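Acetylxylan esterase / glucomannan deacetylase (PDB 2W9X) removes acetyl groups from plant cell wall polysaccharides, acting on acetylated xylan and, with a large preference, on acetylated glucomannan. Local coordinates at residues K326-S331 and A339-L344; L68-D71 and I76-L79; S217-T222 and V274-Q279; E257-R262 and H266-A271; E300-V305 and V320-F325. One frame throughout, in Å; residues are numbered along the deposited sequence.

How the contacts relate
Two parts of a two-domain esterase are sampled here. Contact 2 lies in the N-terminal beta domain; the other four belong to the SGNH-type hydrolase domain. Contacts 4 and 5, with centres about 17 Å apart, are tied through Glu-300, whose carboxylate serves Arg-262 and His-266. Contact 3 uses the same helix, 262-283, as contact 4, their centres being about 18 Å apart. Contact 1 follows contact 5 along the chain and touches it where Tyr-330 OH packs 3.6 Å from Phe-325 CE1. Of the five it is closest to the catalytic machinery: the side chain of Tyr-330 is about 6 Å from that of His-336 and about 10 Å from that of the inferred nucleophile, Ser-151.

Contact 1 (K326-S331 and A339-L344); sequences KGLDYS and ANDDQL
Asp-341, in the first turn of helix 339-354, uses its carboxylate to hold the backbone of the loop 326-331, a clear case of an acidic side chain ordering irregular chain. Asp-329 N donates to Asp-341 OD1 at 2.8 Å, nearly straight at 162° and on the syn side, though 23° out of the carboxylate plane. Tyr-330 N gives its hydrogen to the syn lone pair of Asp-341 OD2, also at 2.8 Å but more bent. The same OD2 accepts from Ser-338 N, just before the helix.

The second polar element is an Asx turn. In Asp-329, CG sits between the backbone N and the carbonyl carbon (chi1 61°), which turns the carboxylate forward to meet Ser-331 N, 3.2 Å from Asp-329 OD1 and above the carboxylate plane. Asp-329 OD1 also bonds Ser-338 OG and comes within 3.0 Å of Asp-341 OD2, a closeness of like charges that the N-H donors around them may counter.

Van der Waals contact is slighter: Leu-328 CG lies 3.8 Å from Asp-341 CB, and Leu-328 CB covers one face of the Tyr-330 ring.

Gly-327 N and Leu-328 O bind a glycerol, probably from the crystallisation liquor. The loop leaves strand 320-325, outermost in the parallel sheet within this chain, and leads through His-336, inferred to raise the nucleophilicity of the serine, into helix 339-354, whose Asp-342 touches Phe-180 of helix 180-187.

Contact 2 (L68-D71 and I76-L79); sequences LKFD and IFRL
No polar bond joins Leu-68 and Phe-70 to their partners Leu-79 and Phe-77; the four meet purely through hydrocarbon. This is a beta arch in a sandwich, consistent with the galactose-binding-like fold of the N-terminal domain: consecutive strands 67-72 and 76-81 enter different antiparallel sheets, and their inward residues face each other across the interior. The spacing is that of packed sheets and not of paired strands, with the CA atoms of Leu-68 and Leu-79 10.0 Å apart.

Two pairs fill the gap. The leucines meet tip to tip, Leu-68 CD2 lying 3.9 Å from Leu-79 CD1. Their first torsions differ: Leu-79 has CG anti to its backbone N (chi1 180°), whereas in Leu-68 CG is anti to the carbonyl carbon (chi1 -83°), and each thereby directs a methyl at the other. Phe-70 and Phe-77 instead slide past one another in opposite directions, with ring planes at 46° and centroids 5.2 Å apart.

Leu-111 of strand 108-113 touches Leu-68, Phe-70 and Phe-77, adding to the same interior. The intervening Lys-69 and Arg-78 turn the other way and find salt-bridge partners in Asp-96 and Glu-112.

The closest point of the aromatic pair is a single ring corner: Phe-70 CE1 stands over one face of Phe-77, near its rim, 3.8 Å from Phe-77 CE2 and 3.9 Å from Phe-77 CD2.

Contact 3 (S217-T222 and V274-Q279); sequences SLYPYT and VKFVKQ
Tyr-219 and Phe-276 make the whole of this contact, a T-shaped aromatic pair in which the edge of the phenylalanine is directed at the face of the tyrosine. The ring planes stand at 82° and the centroids are 5.1 Å apart. Phe-276 CZ sits over the centre of the tyrosine ring, 3.8 Å from Tyr-219 CG, while Phe-276 CE1 comes within 3.7 Å of Tyr-219 CD2. In both residues CG is anti to the backbone N (chi1 -177° and -176°), which extends each ring from its backbone toward the other and allows them to meet across CA atoms 10.0 Å apart.

Against this tight centre, the solvent side of the helix takes no part: Lys-275, Lys-278 and Gln-279 are exposed, and Gln-279 OE1 lies at the edge of the Phe-276 ring, in its plane, without touching segment 217-222. A type I turn there, Leu-218 to Tyr-221, presents Tyr-219 to the helix.

The phenol oxygen is satisfied by Glu-146, and Arg-35, from the N-terminal part of the chain, makes a cation-pi contact with the tyrosine ring. Both aromatics also touch Ile-148 of strand 144-149, and Phe-276 reaches Ile-242 of strand 239-243, setting helix 262-283 against the central parallel sheet.

Contact 4 (E257-R262 and H266-A271); sequences ERWKTR and HADYVA
Asp-268 reaches across to Trp-259 and Arg-258, and its atoms can be followed outward. Asp-268 CB is 3.7 Å from Trp-259 NE1, brushing the indole edge. CG lies anti to the backbone N (chi1 -169°), carrying the carboxylate off the helix toward the loop 257-262. Asp-268 OD1 accepts a hydrogen from a water that is also weakly bound by Arg-258. Asp-268 OD2 takes two partners: Trp-259 NE1 donates at 2.8 Å, almost straight (171°) and in the ring plane, meeting the oxygen on its anti side, 20° out of the carboxylate plane, and Arg-258 NH1 completes a salt bridge at 2.7 Å. The guanidinium stands nearly perpendicular to the carboxylate and has Trp-259 NE1 over one face, while Arg-258 CG covers a face of the indole; the three groups thus restrain one another.

At the helix start, His-266 N bonds Arg-262 O at 3.0 Å in the first helical turn, and that oxygen lies over a face of the imidazole. Arg-262 CG packs 3.7 Å from His-266 NE2.

Just before helix 262-283, Thr-261 provides the N-cap. Farther out, Arg-262 and His-266 both turn to Glu-300 at the start of helix 300-314, which packs beside this helix.

Contact 5 (E300-V305 and V320-F325); sequences EIAEQV and VEQIVF
Gln-322 of the strand meets Ala-302 and Val-305 of the helix, within a beta-alpha-beta crossover of the Rossmann-like kind found in SGNH hydrolases. Short segments of helix and strand run antiparallel at 173°, their axes approaching to 9.6 Å.

The polar link is a single side-chain bond. Gln-322 NE2 donates to Ala-302 O at 2.9 Å, with an N-H···O angle of 152°; the acceptor lies close to the plane of the amide, while the donor is tilted somewhat from the carbonyl plane. An extended chain brings the amide there: CG is anti to the backbone N (chi1 176°) and the torsion beyond it is extended too. One N-H of a buried amide is thus taken up by a helix carbonyl, and the bond limits how the amide can turn.

Van der Waals contacts flank this bond. Val-305 CB lies 3.6 Å from Gln-322 NE2, and Val-305 CG1 follows the glutamine chain back to within 4.1 Å of Gln-322 CG. A turn earlier in the helix, Ala-302 CB makes an apolar contact with Val-324 CG2 at 4.0 Å; the small alanine lets helix and strand come near, Ala-302 CA and Val-324 CA being 6.7 Å apart.

Strand 320-325 is the outermost of its parallel sheet within the chain, beside strand 288-294. Gln-322 and Val-324 also pack on Ala-310 and Lys-313 of the second subunit, while Ile-323 turns away from helix 300-314 to touch helix 339-354, and Val-305 packs on Tyr-269 of helix 262-283.

Contact 1 (K326-S331 and A339-L344)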
# COMPACT_ATOMS: atom_id res chain seq x y z
N LYS B 326 7.56 9.34 9.78
CA LYS B 326 7.81 9.53 11.21
C LYS B 326 9.26 9.97 11.43
O LYS B 326 10.13 9.73 10.59
CB LYS B 326 7.61 8.20 11.97
CG LYS B 326 6.26 7.48 11.75
CD LYS B 326 6.27 6.12 12.43
CE LYS B 326 6.42 6.22 13.97
NZ LYS B 326 5.47 7.22 14.52
N GLY B 327 9.49 10.63 12.57
CA GLY B 327 10.86 10.83 13.07
C GLY B 327 11.64 11.91 12.35
O GLY B 327 12.85 11.80 12.20
N LEU B 328 10.94 12.96 11.89
CA LEU B 328 11.59 14.12 11.29
C LEU B 328 12.01 15.09 12.37
O LEU B 328 11.42 15.09 13.45
CB LEU B 328 10.61 14.80 10.36
CG LEU B 328 10.43 14.23 8.94
CD1 LEU B 328 10.14 12.79 8.92
CD2 LEU B 328 9.29 14.98 8.24
N ASP B 329 13.00 15.94 12.09
CA ASP B 329 13.37 16.99 13.05
C ASP B 329 12.64 18.32 12.84
O ASP B 329 12.67 19.17 13.73
CB ASP B 329 14.89 17.20 13.16
CG ASP B 329 15.55 17.64 11.84
OD1 ASP B 329 14.95 18.34 10.98
OD2 ASP B 329 16.73 17.30 11.68
N TYR B 330 12.01 18.49 11.68
CA TYR B 330 11.29 19.73 11.37
C TYR B 330 12.07 21.02 11.74
O TYR B 330 11.48 21.98 12.26
CB TYR B 330 9.90 19.75 12.03
CG TYR B 330 8.97 18.64 11.57
CD1 TYR B 330 8.27 18.74 10.36
CD2 TYR B 330 8.77 17.49 12.36
CE1 TYR B 330 7.38 17.73 9.93
CE2 TYR B 330 7.89 16.47 11.93
CZ TYR B 330 7.21 16.60 10.71
OH TYR B 330 6.34 15.61 10.27
N SER B 331 13.36 21.06 11.41
CA SER B 331 14.21 22.22 11.76
C SER B 331 14.25 23.34 10.70
O SER B 331 14.95 24.33 10.89
CB SER B 331 15.63 21.77 12.13
OG SER B 331 16.32 21.37 10.96
N ALA B 339 16.26 19.87 5.11
CA ALA B 339 16.91 19.20 3.98
C ALA B 339 17.27 17.77 4.36
O ALA B 339 17.10 16.84 3.57
CB ALA B 339 18.14 19.98 3.52
N ASN B 340 17.73 17.59 5.61
CA ASN B 340 17.85 16.26 6.20
C ASN B 340 16.58 15.42 6.22
O ASN B 340 16.61 14.28 5.79
CB ASN B 340 18.45 16.31 7.59
CG ASN B 340 19.81 15.71 7.61
OD1 ASN B 340 20.82 16.43 7.60
ND2 ASN B 340 19.87 14.37 7.51
N ASP B 341 15.49 15.97 6.74
CA ASP B 341 14.19 15.31 6.64
C ASP B 341 13.85 14.92 5.19
O ASP B 341 13.36 13.82 4.94
CB ASP B 341 13.10 16.22 7.20
CG ASP B 341 13.26 16.50 8.68
OD1 ASP B 341 13.88 15.70 9.40
OD2 ASP B 341 12.74 17.54 9.13
N ASP B 342 14.11 15.84 4.26
CA ASP B 342 13.87 15.62 2.83
C ASP B 342 14.62 14.41 2.30
O ASP B 342 14.02 13.53 1.68
CB ASP B 342 14.16 16.89 2.02
CG ASP B 342 13.06 17.92 2.18
OD1 ASP B 342 11.88 17.52 2.30
OD2 ASP B 342 13.36 19.13 2.17
N GLN B 343 15.93 14.34 2.57
CA GLN B 343 16.72 13.14 2.27
C GLN B 343 16.15 11.87 2.93
O GLN B 343 16.11 10.82 2.31
CB GLN B 343 18.20 13.32 2.66
CG GLN B 343 19.12 12.24 2.07
CD GLN B 343 19.14 12.21 0.54
OE1 GLN B 343 18.70 11.23 -0.08
NE2 GLN B 343 19.65 13.27 -0.07
N LEU B 344 15.73 11.96 4.19
CA LEU B 344 15.15 10.79 4.86
C LEU B 344 13.86 10.30 4.17
O LEU B 344 13.65 9.09 3.99
CB LEU B 344 14.89 11.08 6.35
CG LEU B 344 16.14 11.47 7.13
CD1 LEU B 344 15.79 11.85 8.58
CD2 LEU B 344 17.26 10.36 7.08

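Contact 2 (L68-D71 and I76-L79)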
# COMPACT_ATOMS: atom_id res chain seq x y z
N LEU B 68 22.51 31.51 -21.58
CA LEU B 68 21.14 31.30 -21.14
C LEU B 68 20.43 32.64 -21.22
O LEU B 68 20.89 33.63 -20.64
CB LEU B 68 21.12 30.77 -19.70
CG LEU B 68 21.30 29.28 -19.40
CD1 LEU B 68 22.69 28.75 -19.75
CD2 LEU B 68 21.03 29.06 -17.93
N LYS B 69 19.32 32.69 -21.95
CA LYS B 69 18.48 33.88 -22.01
C LYS B 69 17.38 33.76 -20.98
O LYS B 69 16.57 32.83 -21.03
CB LYS B 69 17.87 34.06 -23.40
CG LYS B 69 18.84 34.43 -24.50
CD LYS B 69 18.07 34.80 -25.76
CE LYS B 69 17.72 36.29 -25.83
NZ LYS B 69 18.83 37.13 -26.38
N PHE B 70 17.34 34.71 -20.06
CA PHE B 70 16.36 34.73 -18.98
C PHE B 70 15.36 35.87 -19.14
O PHE B 70 15.70 36.92 -19.69
CB PHE B 70 17.05 34.95 -17.63
CG PHE B 70 17.70 33.73 -17.05
CD1 PHE B 70 16.93 32.73 -16.46
CD2 PHE B 70 19.09 33.63 -17.02
CE1 PHE B 70 17.55 31.61 -15.89
CE2 PHE B 70 19.72 32.52 -16.45
CZ PHE B 70 18.95 31.51 -15.89
N ASP B 71 14.14 35.65 -18.66
CA ASP B 71 13.23 36.74 -18.30
C ASP B 71 12.55 36.33 -16.99
O ASP B 71 11.38 35.91 -16.98
CB ASP B 71 12.20 37.05 -19.39
CG ASP B 71 11.45 38.37 -19.14
OD1 ASP B 71 11.92 39.20 -18.35
OD2 ASP B 71 10.38 38.57 -19.75
N ILE B 76 15.21 31.94 -7.77
CA ILE B 76 16.61 31.54 -7.70
C ILE B 76 16.71 30.22 -8.46
O ILE B 76 15.80 29.38 -8.38
CB ILE B 76 17.11 31.35 -6.23
CG1 ILE B 76 16.74 32.56 -5.35
CG2 ILE B 76 18.63 31.11 -6.20
CD1 ILE B 76 17.07 32.39 -3.84
N PHE B 77 17.80 30.05 -9.20
CA PHE B 77 18.06 28.85 -9.98
C PHE B 77 19.41 28.30 -9.59
O PHE B 77 20.26 29.03 -9.10
CB PHE B 77 18.17 29.17 -11.49
CG PHE B 77 16.91 29.69 -12.11
CD1 PHE B 77 16.02 28.82 -12.73
CD2 PHE B 77 16.64 31.06 -12.11
CE1 PHE B 77 14.85 29.30 -13.32
CE2 PHE B 77 15.49 31.55 -12.71
CZ PHE B 77 14.59 30.67 -13.31
N ARG B 78 19.61 27.01 -9.84
CA ARG B 78 20.96 26.51 -9.96
C ARG B 78 21.23 25.96 -11.36
O ARG B 78 20.33 25.44 -12.05
CB ARG B 78 21.34 25.54 -8.83
CG ARG B 78 20.66 24.19 -8.88
CD ARG B 78 20.87 23.41 -7.59
NE ARG B 78 20.33 22.05 -7.77
CZ ARG B 78 20.35 21.09 -6.86
NH1 ARG B 78 19.84 19.91 -7.16
NH2 ARG B 78 20.86 21.31 -5.65
N LEU B 79 22.49 26.11 -11.79
CA LEU B 79 22.94 25.64 -13.09
C LEU B 79 23.96 24.53 -12.92
O LEU B 79 24.97 24.71 -12.24
CB LEU B 79 23.52 26.80 -13.90
CG LEU B 79 24.07 26.57 -15.31
CD1 LEU B 79 22.95 26.17 -16.26
CD2 LEU B 79 24.74 27.84 -15.82

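Contact 3 (S217-T222 and V274-Q279)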
# COMPACT_ATOMS: atom_id res chain seq x y z
N SER B 217 -8.20 22.59 -6.85
CA SER B 217 -8.72 23.60 -7.79
C SER B 217 -7.60 24.27 -8.58
O SER B 217 -7.81 24.75 -9.69
CB SER B 217 -9.59 24.64 -7.07
OG SER B 217 -8.79 25.45 -6.23
N LEU B 218 -6.39 24.28 -8.01
CA LEU B 218 -5.21 24.83 -8.66
C LEU B 218 -4.63 23.82 -9.63
O LEU B 218 -4.04 24.19 -10.64
CB LEU B 218 -4.14 25.17 -7.62
CG LEU B 218 -4.47 26.27 -6.61
CD1 LEU B 218 -3.48 26.18 -5.46
CD2 LEU B 218 -4.40 27.64 -7.26
N TYR B 219 -4.82 22.55 -9.29
CA TYR B 219 -4.16 21.43 -9.96
C TYR B 219 -4.34 21.36 -11.49
O TYR B 219 -3.41 20.97 -12.17
CB TYR B 219 -4.51 20.09 -9.30
CG TYR B 219 -3.76 18.95 -9.95
CD1 TYR B 219 -2.45 18.62 -9.54
CD2 TYR B 219 -4.34 18.23 -10.99
CE1 TYR B 219 -1.75 17.60 -10.17
CE2 TYR B 219 -3.65 17.20 -11.62
CZ TYR B 219 -2.35 16.90 -11.20
OH TYR B 219 -1.69 15.88 -11.85
N PRO B 220 -5.53 21.71 -12.02
CA PRO B 220 -5.71 21.54 -13.47
C PRO B 220 -4.90 22.49 -14.36
O PRO B 220 -4.85 22.28 -15.56
CB PRO B 220 -7.21 21.82 -13.67
CG PRO B 220 -7.82 21.63 -12.31
CD PRO B 220 -6.78 22.19 -11.40
N TYR B 221 -4.27 23.50 -13.77
CA TYR B 221 -3.71 24.59 -14.57
C TYR B 221 -2.19 24.57 -14.69
O TYR B 221 -1.48 24.22 -13.76
CB TYR B 221 -4.23 25.95 -14.07
CG TYR B 221 -5.74 26.02 -14.11
CD1 TYR B 221 -6.42 26.24 -15.31
CD2 TYR B 221 -6.49 25.82 -12.95
CE1 TYR B 221 -7.81 26.28 -15.35
CE2 TYR B 221 -7.88 25.85 -12.98
CZ TYR B 221 -8.54 26.09 -14.18
OH TYR B 221 -9.91 26.14 -14.20
N THR B 222 -1.74 24.94 -15.89
CA THR B 222 -0.32 25.03 -16.26
C THR B 222 0.43 26.02 -15.36
O THR B 222 1.61 25.81 -15.02
CB THR B 222 -0.18 25.47 -17.74
OG1 THR B 222 -0.85 24.52 -18.57
CG2 THR B 222 1.29 25.56 -18.18
N VAL B 274 -10.86 10.89 -2.78
CA VAL B 274 -11.23 9.72 -3.59
C VAL B 274 -11.55 10.16 -5.01
O VAL B 274 -11.06 9.57 -5.99
CB VAL B 274 -12.41 8.91 -2.97
CG1 VAL B 274 -12.93 7.83 -3.93
CG2 VAL B 274 -11.97 8.26 -1.64
N LYS B 275 -12.33 11.24 -5.13
CA LYS B 275 -12.74 11.77 -6.44
C LYS B 275 -11.51 12.13 -7.28
O LYS B 275 -11.43 11.81 -8.47
CB LYS B 275 -13.62 13.01 -6.25
CG LYS B 275 -14.41 13.47 -7.47
CD LYS B 275 -14.72 14.95 -7.35
CE LYS B 275 -15.79 15.39 -8.32
NZ LYS B 275 -16.01 16.86 -8.16
N PHE B 276 -10.55 12.79 -6.63
CA PHE B 276 -9.31 13.26 -7.30
C PHE B 276 -8.47 12.13 -7.89
O PHE B 276 -8.07 12.18 -9.05
CB PHE B 276 -8.47 14.07 -6.31
CG PHE B 276 -7.22 14.68 -6.93
CD1 PHE B 276 -7.30 15.44 -8.11
CD2 PHE B 276 -5.98 14.52 -6.32
CE1 PHE B 276 -6.15 16.01 -8.67
CE2 PHE B 276 -4.82 15.09 -6.87
CZ PHE B 276 -4.91 15.83 -8.04
N VAL B 277 -8.20 11.11 -7.07
CA VAL B 277 -7.40 9.97 -7.49
C VAL B 277 -8.10 9.24 -8.65
O VAL B 277 -7.44 8.87 -9.63
CB VAL B 277 -7.11 9.02 -6.31
CG1 VAL B 277 -6.50 7.70 -6.80
CG2 VAL B 277 -6.19 9.71 -5.25
N LYS B 278 -9.41 9.04 -8.54
CA LYS B 278 -10.20 8.48 -9.65
C LYS B 278 -10.07 9.28 -10.95
O LYS B 278 -9.91 8.68 -12.01
CB LYS B 278 -11.69 8.34 -9.30
CG LYS B 278 -11.99 7.31 -8.21
CD LYS B 278 -13.50 7.31 -8.01
CE LYS B 278 -13.90 6.46 -6.84
NZ LYS B 278 -15.39 6.48 -6.68
N GLN B 279 -10.11 10.60 -10.86
CA GLN B 279 -9.96 11.44 -12.06
C GLN B 279 -8.57 11.25 -12.66
O GLN B 279 -8.44 11.08 -13.87
CB GLN B 279 -10.18 12.92 -11.74
CG GLN B 279 -11.53 13.27 -11.13
CD GLN B 279 -11.66 14.75 -10.73
OE1 GLN B 279 -10.74 15.34 -10.13
NE2 GLN B 279 -12.80 15.36 -11.06

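Contact 4 (E257-R262 and H266-A271)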
# COMPACT_ATOMS: atom_id res chain seq x y z
N GLU B 257 -16.09 29.11 8.69
CA GLU B 257 -15.76 28.10 7.68
C GLU B 257 -16.99 27.25 7.31
O GLU B 257 -17.93 27.15 8.10
CB GLU B 257 -14.64 27.21 8.18
CG GLU B 257 -13.33 27.97 8.45
CD GLU B 257 -12.14 27.04 8.63
OE1 GLU B 257 -11.53 27.05 9.72
OE2 GLU B 257 -11.79 26.32 7.67
N ARG B 258 -16.96 26.64 6.12
CA ARG B 258 -18.18 26.00 5.60
C ARG B 258 -18.49 24.67 6.27
O ARG B 258 -19.65 24.27 6.33
CB ARG B 258 -18.14 25.88 4.07
CG ARG B 258 -17.01 25.02 3.52
CD ARG B 258 -17.04 25.06 2.01
NE ARG B 258 -16.11 24.10 1.41
CZ ARG B 258 -16.45 22.89 0.96
NH1 ARG B 258 -15.52 22.11 0.41
NH2 ARG B 258 -17.72 22.47 1.03
N TRP B 259 -17.47 24.00 6.80
CA TRP B 259 -17.67 22.80 7.62
C TRP B 259 -17.99 23.24 9.04
O TRP B 259 -17.23 24.01 9.64
CB TRP B 259 -16.42 21.93 7.61
CG TRP B 259 -15.81 21.81 6.25
CD1 TRP B 259 -16.10 20.86 5.30
CD2 TRP B 259 -14.83 22.68 5.67
NE1 TRP B 259 -15.35 21.07 4.18
CE2 TRP B 259 -14.57 22.19 4.37
CE3 TRP B 259 -14.16 23.84 6.11
CZ2 TRP B 259 -13.66 22.80 3.50
CZ3 TRP B 259 -13.24 24.44 5.26
CH2 TRP B 259 -13.00 23.92 3.97
N LYS B 260 -19.12 22.76 9.57
CA LYS B 260 -19.59 23.16 10.90
C LYS B 260 -19.28 22.16 12.01
O LYS B 260 -19.47 22.45 13.19
CB LYS B 260 -21.09 23.47 10.86
CG LYS B 260 -21.47 24.59 9.90
CD LYS B 260 -20.67 25.86 10.20
CE LYS B 260 -20.99 26.98 9.23
NZ LYS B 260 -20.08 28.12 9.47
N THR B 261 -18.83 20.97 11.61
CA THR B 261 -18.37 19.94 12.53
C THR B 261 -17.12 19.32 11.94
O THR B 261 -16.91 19.35 10.72
CB THR B 261 -19.40 18.80 12.70
OG1 THR B 261 -19.63 18.19 11.42
CG2 THR B 261 -20.75 19.31 13.28
N ARG B 262 -16.28 18.76 12.81
CA ARG B 262 -15.12 17.97 12.39
C ARG B 262 -15.51 16.77 11.50
O ARG B 262 -14.79 16.43 10.56
CB ARG B 262 -14.34 17.48 13.62
CG ARG B 262 -12.87 17.21 13.34
CD ARG B 262 -12.12 18.55 13.25
NE ARG B 262 -10.70 18.36 12.92
CZ ARG B 262 -9.85 19.35 12.64
NH1 ARG B 262 -10.28 20.62 12.63
NH2 ARG B 262 -8.58 19.08 12.37
N HIS B 266 -14.02 15.76 7.75
CA HIS B 266 -13.57 14.40 7.41
C HIS B 266 -14.28 13.85 6.19
O HIS B 266 -13.64 13.33 5.27
CB HIS B 266 -13.77 13.40 8.56
CG HIS B 266 -12.98 13.72 9.80
ND1 HIS B 266 -13.35 13.29 11.05
CD2 HIS B 266 -11.84 14.44 9.97
CE1 HIS B 266 -12.48 13.73 11.94
NE2 HIS B 266 -11.55 14.42 11.31
N ALA B 267 -15.61 13.94 6.20
CA ALA B 267 -16.43 13.42 5.12
C ALA B 267 -16.08 14.09 3.79
O ALA B 267 -15.87 13.43 2.77
CB ALA B 267 -17.91 13.61 5.45
N ASP B 268 -15.98 15.41 3.81
CA ASP B 268 -15.70 16.19 2.61
C ASP B 268 -14.28 15.97 2.09
O ASP B 268 -14.07 15.85 0.88
CB ASP B 268 -15.97 17.68 2.89
CG ASP B 268 -15.98 18.53 1.64
OD1 ASP B 268 -16.47 18.06 0.59
OD2 ASP B 268 -15.53 19.69 1.71
N TYR B 269 -13.31 15.88 3.01
CA TYR B 269 -11.93 15.54 2.67
C TYR B 269 -11.88 14.17 2.00
O TYR B 269 -11.24 14.01 0.96
CB TYR B 269 -11.05 15.54 3.94
CG TYR B 269 -9.61 15.05 3.74
CD1 TYR B 269 -8.58 15.94 3.45
CD2 TYR B 269 -9.29 13.69 3.90
CE1 TYR B 269 -7.25 15.50 3.29
CE2 TYR B 269 -7.98 13.25 3.74
CZ TYR B 269 -6.97 14.15 3.44
OH TYR B 269 -5.70 13.70 3.27
N VAL B 270 -12.53 13.17 2.60
CA VAL B 270 -12.43 11.81 2.08
C VAL B 270 -13.04 11.72 0.66
O VAL B 270 -12.40 11.16 -0.25
CB VAL B 270 -13.01 10.72 3.05
CG1 VAL B 270 -13.12 9.36 2.36
CG2 VAL B 270 -12.15 10.57 4.31
N ALA B 271 -14.23 12.30 0.47
CA ALA B 271 -14.94 12.23 -0.81
C ALA B 271 -14.13 12.87 -1.94
O ALA B 271 -14.02 12.32 -3.02
CB ALA B 271 -16.33 12.89 -0.70
O HOH W 1 -16.84 19.75 -1.51

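Contact 5 (E300-V305 and V320-F325)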
# COMPACT_ATOMS: atom_id res chain seq x y z
N GLU B 300 -4.85 12.08 13.25
CA GLU B 300 -6.09 12.44 12.51
C GLU B 300 -5.87 12.40 11.00
O GLU B 300 -6.73 11.92 10.25
CB GLU B 300 -6.64 13.81 12.93
CG GLU B 300 -7.88 14.26 12.12
CD GLU B 300 -8.48 15.56 12.60
OE1 GLU B 300 -7.73 16.45 13.04
OE2 GLU B 300 -9.72 15.68 12.54
N ILE B 301 -4.72 12.89 10.55
CA ILE B 301 -4.43 12.93 9.12
C ILE B 301 -4.27 11.52 8.54
O ILE B 301 -4.93 11.16 7.55
CB ILE B 301 -3.16 13.76 8.80
CG1 ILE B 301 -3.27 15.20 9.33
CG2 ILE B 301 -2.92 13.74 7.29
CD1 ILE B 301 -1.86 15.83 9.64
N ALA B 302 -3.40 10.73 9.16
CA ALA B 302 -3.19 9.35 8.72
C ALA B 302 -4.52 8.57 8.67
O ALA B 302 -4.76 7.80 7.74
CB ALA B 302 -2.18 8.64 9.63
N GLU B 303 -5.37 8.76 9.68
CA GLU B 303 -6.64 8.04 9.71
C GLU B 303 -7.56 8.35 8.53
O GLU B 303 -8.17 7.42 7.98
CB GLU B 303 -7.40 8.24 11.04
CG GLU B 303 -8.77 7.47 10.97
CD GLU B 303 -9.32 7.08 12.32
OE1 GLU B 303 -8.61 6.39 13.10
OE2 GLU B 303 -10.48 7.44 12.60
N GLN B 304 -7.66 9.62 8.14
CA GLN B 304 -8.55 9.97 7.02
C GLN B 304 -8.02 9.41 5.73
O GLN B 304 -8.80 8.96 4.89
CB GLN B 304 -8.77 11.48 6.88
CG GLN B 304 -9.21 12.21 8.16
CD GLN B 304 -10.23 11.44 8.98
OE1 GLN B 304 -11.28 11.04 8.47
NE2 GLN B 304 -9.92 11.21 10.25
N VAL B 305 -6.70 9.44 5.56
CA VAL B 305 -6.06 8.84 4.40
C VAL B 305 -6.30 7.31 4.36
O VAL B 305 -6.49 6.75 3.27
CB VAL B 305 -4.57 9.26 4.30
CG1 VAL B 305 -3.86 8.56 3.15
CG2 VAL B 305 -4.50 10.79 4.11
N VAL B 320 -3.22 1.62 -5.14
CA VAL B 320 -3.04 2.73 -4.23
C VAL B 320 -2.52 2.19 -2.89
O VAL B 320 -2.95 1.12 -2.42
CB VAL B 320 -4.33 3.63 -4.15
CG1 VAL B 320 -5.54 2.82 -3.72
CG2 VAL B 320 -4.12 4.88 -3.26
N GLU B 321 -1.57 2.91 -2.31
CA GLU B 321 -1.07 2.56 -1.00
C GLU B 321 -0.78 3.80 -0.14
O GLU B 321 -0.68 4.92 -0.65
CB GLU B 321 0.15 1.62 -1.10
CG GLU B 321 1.28 2.12 -1.97
CD GLU B 321 2.23 1.01 -2.49
OE1 GLU B 321 2.29 -0.12 -1.93
OE2 GLU B 321 2.94 1.30 -3.48
N GLN B 322 -0.68 3.60 1.17
CA GLN B 322 -0.41 4.69 2.09
C GLN B 322 1.02 4.59 2.63
O GLN B 322 1.52 3.48 2.88
CB GLN B 322 -1.41 4.63 3.25
CG GLN B 322 -1.20 5.66 4.38
CD GLN B 322 -2.32 5.64 5.40
OE1 GLN B 322 -2.94 4.59 5.62
NE2 GLN B 322 -2.60 6.79 6.03
N ILE B 323 1.66 5.75 2.78
CA ILE B 323 2.91 5.89 3.53
C ILE B 323 2.68 6.91 4.64
O ILE B 323 2.13 8.01 4.39
CB ILE B 323 4.13 6.29 2.64
CG1 ILE B 323 4.52 5.12 1.71
CG2 ILE B 323 5.33 6.75 3.50
CD1 ILE B 323 5.68 5.45 0.75
N VAL B 324 3.01 6.51 5.87
CA VAL B 324 2.99 7.42 7.02
C VAL B 324 4.43 7.65 7.46
O VAL B 324 5.13 6.68 7.85
CB VAL B 324 2.16 6.88 8.19
CG1 VAL B 324 2.19 7.86 9.35
CG2 VAL B 324 0.73 6.58 7.73
N PHE B 325 4.89 8.90 7.39
CA PHE B 325 6.29 9.16 7.75
C PHE B 325 6.41 9.65 9.18
O PHE B 325 5.47 10.26 9.73
CB PHE B 325 7.00 10.08 6.74
CG PHE B 325 6.36 11.44 6.55
CD1 PHE B 325 6.58 12.47 7.46
CD2 PHE B 325 5.57 11.69 5.43
CE1 PHE B 325 5.99 13.73 7.27
CE2 PHE B 325 4.99 12.95 5.23
CZ PHE B 325 5.21 13.95 6.15